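Local coordinates for protein abietadiene synthase, chloroplastic (Abies grandis, PDB 3S9V) that belongs to the terpene synthase family, as a largely helical chloroplast enzyme with an N-terminal terpene synthase domain and a metal-binding domain, at residues Arg328-Leu332 with His333-Val337. Sequence-based numbering, arbitrary orientation.
Sequences RILRL and HGYNV
A Schellman motif ends helix 320-332 where Leu330 and Arg331 meet Gly334 and Tyr335. Tyr335 N donates to Leu330 O at 2.9 Å, and Gly334 N reaches Arg331 O at 3.1 Å from well above the carbonyl plane. Gly334, with phi 84°, turns the chain back. The chain leaving the turn lays Tyr335 against Leu330: CD2 of the leucine sits over one ring face, 4.1 Å from the centroid in a CH-pi contact, while Leu330 O lies in plane at the ring edge. Further on, Val337 crosses Leu330 at about a right angle, its CG1 3.9 Å from Leu330 CD1, and both side chains rest on Trp304. His333 runs beside Ile329; its N donates to Ile329 O at 3.1 Å, and the ring edge faces the same oxygen, CD2 3.0 Å away. His333 NE2 is hydrogen-bonded to Glu281. Arg331 is bent at chi3 (-72°), which brings NE to a water, 2.7 Å away and in the guanidinium plane, that donates to Val337 O; Arg331 NH2 forms a salt bridge with Glu380. A second water donates to both Arg331 O and Tyr335 O. Tyr335 OH is hydrogen-bonded to Asp298, tying the turn to helix 290-301: a glycine-based Schellman C-cap within the helical N-terminal terpene synthase domain.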
ATOM      1  N   ARG A 328      -0.089  -6.470   6.499  1.00 16.89           N
ATOM      2  CA  ARG A 328      -0.703  -5.136   6.496  1.00 20.02           C
ATOM      3  C   ARG A 328      -2.191  -5.138   6.161  1.00 17.91           C
ATOM      4  O   ARG A 328      -3.004  -4.570   6.902  1.00 18.90           O
ATOM      5  CB  ARG A 328       0.014  -4.190   5.527  1.00 18.70           C
ATOM      6  CG  ARG A 328      -0.550  -2.754   5.532  1.00 18.42           C
ATOM      7  CD  ARG A 328       0.245  -1.851   4.596  1.00 15.31           C
ATOM      8  NE  ARG A 328       0.382  -2.505   3.306  1.00 25.15           N
ATOM      9  CZ  ARG A 328      -0.489  -2.406   2.311  1.00 21.13           C
ATOM     10  NH1 ARG A 328      -0.272  -3.070   1.184  1.00 16.99           N
ATOM     11  NH2 ARG A 328      -1.550  -1.615   2.425  1.00 16.07           N
ATOM     12  N   ILE A 329      -2.548  -5.770   5.049  1.00 18.41           N
ATOM     13  CA  ILE A 329      -3.941  -5.811   4.623  1.00 19.45           C
ATOM     14  C   ILE A 329      -4.866  -6.583   5.562  1.00 18.95           C
ATOM     15  O   ILE A 329      -5.985  -6.145   5.814  1.00 24.53           O
ATOM     16  CB  ILE A 329      -4.065  -6.376   3.204  1.00 21.38           C
ATOM     17  CG1 ILE A 329      -3.349  -5.437   2.228  1.00 29.60           C
ATOM     18  CG2 ILE A 329      -5.540  -6.527   2.826  1.00 16.95           C
ATOM     19  CD1 ILE A 329      -3.342  -5.910   0.776  1.00 25.23           C
ATOM     20  N   LEU A 330      -4.415  -7.724   6.074  1.00 17.55           N
ATOM     21  CA  LEU A 330      -5.230  -8.505   7.004  1.00 19.65           C
ATOM     22  C   LEU A 330      -5.379  -7.734   8.314  1.00 21.76           C
ATOM     23  O   LEU A 330      -6.436  -7.764   8.954  1.00 25.91           O
ATOM     24  CB  LEU A 330      -4.595  -9.877   7.275  1.00 16.66           C
ATOM     25  CG  LEU A 330      -4.652 -10.870   6.103  1.00 22.58           C
ATOM     26  CD1 LEU A 330      -3.900 -12.136   6.454  1.00 21.18           C
ATOM     27  CD2 LEU A 330      -6.108 -11.202   5.785  1.00 22.79           C
ATOM     28  N   ARG A 331      -4.317  -7.040   8.710  1.00 19.21           N
ATOM     29  CA  ARG A 331      -4.367  -6.258   9.928  1.00 21.05           C
ATOM     30  C   ARG A 331      -5.351  -5.109   9.778  1.00 24.22           C
ATOM     31  O   ARG A 331      -6.207  -4.899  10.643  1.00 25.20           O
ATOM     32  CB  ARG A 331      -2.989  -5.699  10.280  1.00 22.78           C
ATOM     33  CG  ARG A 331      -3.052  -4.532  11.264  1.00 24.69           C
ATOM     34  CD  ARG A 331      -1.704  -4.266  11.896  1.00 25.72           C
ATOM     35  NE  ARG A 331      -1.371  -5.311  12.853  1.00 25.89           N
ATOM     36  CZ  ARG A 331      -0.266  -5.325  13.585  1.00 24.80           C
ATOM     37  NH1 ARG A 331      -0.054  -6.318  14.436  1.00 19.41           N
ATOM     38  NH2 ARG A 331       0.630  -4.355  13.457  1.00 23.28           N
ATOM     39  N   LEU A 332      -5.236  -4.360   8.686  1.00 20.81           N
ATOM     40  CA  LEU A 332      -6.140  -3.235   8.488  1.00 22.66           C
ATOM     41  C   LEU A 332      -7.590  -3.675   8.390  1.00 25.83           C
ATOM     42  O   LEU A 332      -8.491  -2.915   8.744  1.00 31.64           O
ATOM     43  CB  LEU A 332      -5.743  -2.424   7.247  1.00 21.67           C
ATOM     44  CG  LEU A 332      -4.445  -1.619   7.392  1.00 24.27           C
ATOM     45  CD1 LEU A 332      -4.076  -0.973   6.074  1.00 17.00           C
ATOM     46  CD2 LEU A 332      -4.622  -0.554   8.472  1.00 18.69           C
ATOM     47  N   HIS A 333      -7.831  -4.900   7.934  1.00 23.41           N
ATOM     48  CA  HIS A 333      -9.209  -5.370   7.820  1.00 24.52           C
ATOM     49  C   HIS A 333      -9.759  -6.114   9.035  1.00 22.58           C
ATOM     50  O   HIS A 333     -10.771  -6.807   8.934  1.00 22.08           O
ATOM     51  CB  HIS A 333      -9.370  -6.215   6.557  1.00 29.46           C
ATOM     52  CG  HIS A 333      -9.381  -5.403   5.303  1.00 23.72           C
ATOM     53  ND1 HIS A 333     -10.541  -5.098   4.625  1.00 26.01           N
ATOM     54  CD2 HIS A 333      -8.383  -4.776   4.639  1.00 25.58           C
ATOM     55  CE1 HIS A 333     -10.258  -4.319   3.597  1.00 25.47           C
ATOM     56  NE2 HIS A 333      -8.954  -4.108   3.584  1.00 31.41           N
ATOM     57  N   GLY A 334      -9.083  -5.974  10.174  1.00 24.53           N
ATOM     58  CA  GLY A 334      -9.549  -6.587  11.415  1.00 21.86           C
ATOM     59  C   GLY A 334      -9.222  -8.036  11.739  1.00 23.04           C
ATOM     60  O   GLY A 334      -9.782  -8.592  12.684  1.00 21.35           O
ATOM     61  N   TYR A 335      -8.327  -8.651  10.973  1.00 20.16           N
ATOM     62  CA  TYR A 335      -7.952 -10.033  11.214  1.00 22.72           C
ATOM     63  C   TYR A 335      -6.890 -10.109  12.308  1.00 26.72           C
ATOM     64  O   TYR A 335      -6.112  -9.174  12.493  1.00 28.49           O
ATOM     65  CB  TYR A 335      -7.437 -10.663   9.920  1.00 25.36           C
ATOM     66  CG  TYR A 335      -8.518 -10.844   8.880  1.00 17.66           C
ATOM     67  CD1 TYR A 335      -9.326 -11.984   8.872  1.00 17.98           C
ATOM     68  CD2 TYR A 335      -8.764  -9.858   7.931  1.00 11.83           C
ATOM     69  CE1 TYR A 335     -10.356 -12.131   7.933  1.00 20.31           C
ATOM     70  CE2 TYR A 335      -9.789  -9.991   6.993  1.00 13.78           C
ATOM     71  CZ  TYR A 335     -10.580 -11.127   6.996  1.00 22.76           C
ATOM     72  OH  TYR A 335     -11.582 -11.255   6.053  1.00 26.63           O
ATOM     73  N   ASN A 336      -6.874 -11.217  13.044  1.00 27.51           N
ATOM     74  CA  ASN A 336      -5.912 -11.386  14.123  1.00 30.36           C
ATOM     75  C   ASN A 336      -4.617 -11.979  13.623  1.00 30.24           C
ATOM     76  O   ASN A 336      -4.405 -13.190  13.687  1.00 31.88           O
ATOM     77  CB  ASN A 336      -6.479 -12.264  15.241  1.00 30.29           C
ATOM     78  CG  ASN A 336      -5.475 -12.490  16.367  1.00 39.00           C
ATOM     79  OD1 ASN A 336      -4.564 -11.687  16.568  1.00 42.61           O
ATOM     80  ND2 ASN A 336      -5.645 -13.579  17.110  1.00 39.03           N
ATOM     81  N   VAL A 337      -3.757 -11.104  13.118  1.00 30.10           N
ATOM     82  CA  VAL A 337      -2.461 -11.497  12.604  1.00 30.17           C
ATOM     83  C   VAL A 337      -1.396 -10.808  13.444  1.00 29.14           C
ATOM     84  O   VAL A 337      -1.613  -9.717  13.956  1.00 28.33           O
ATOM     85  CB  VAL A 337      -2.307 -11.094  11.127  1.00 26.50           C
ATOM     86  CG1 VAL A 337      -3.237 -11.941  10.266  1.00 26.95           C
ATOM     87  CG2 VAL A 337      -2.617  -9.616  10.957  1.00 24.72           C
TER
HETATM   88  O   HOH W   1      -2.885  -7.321  13.913  1.00 24.82           O
HETATM   89  O   HOH W   2      -6.482  -6.728  12.620  1.00 25.54           O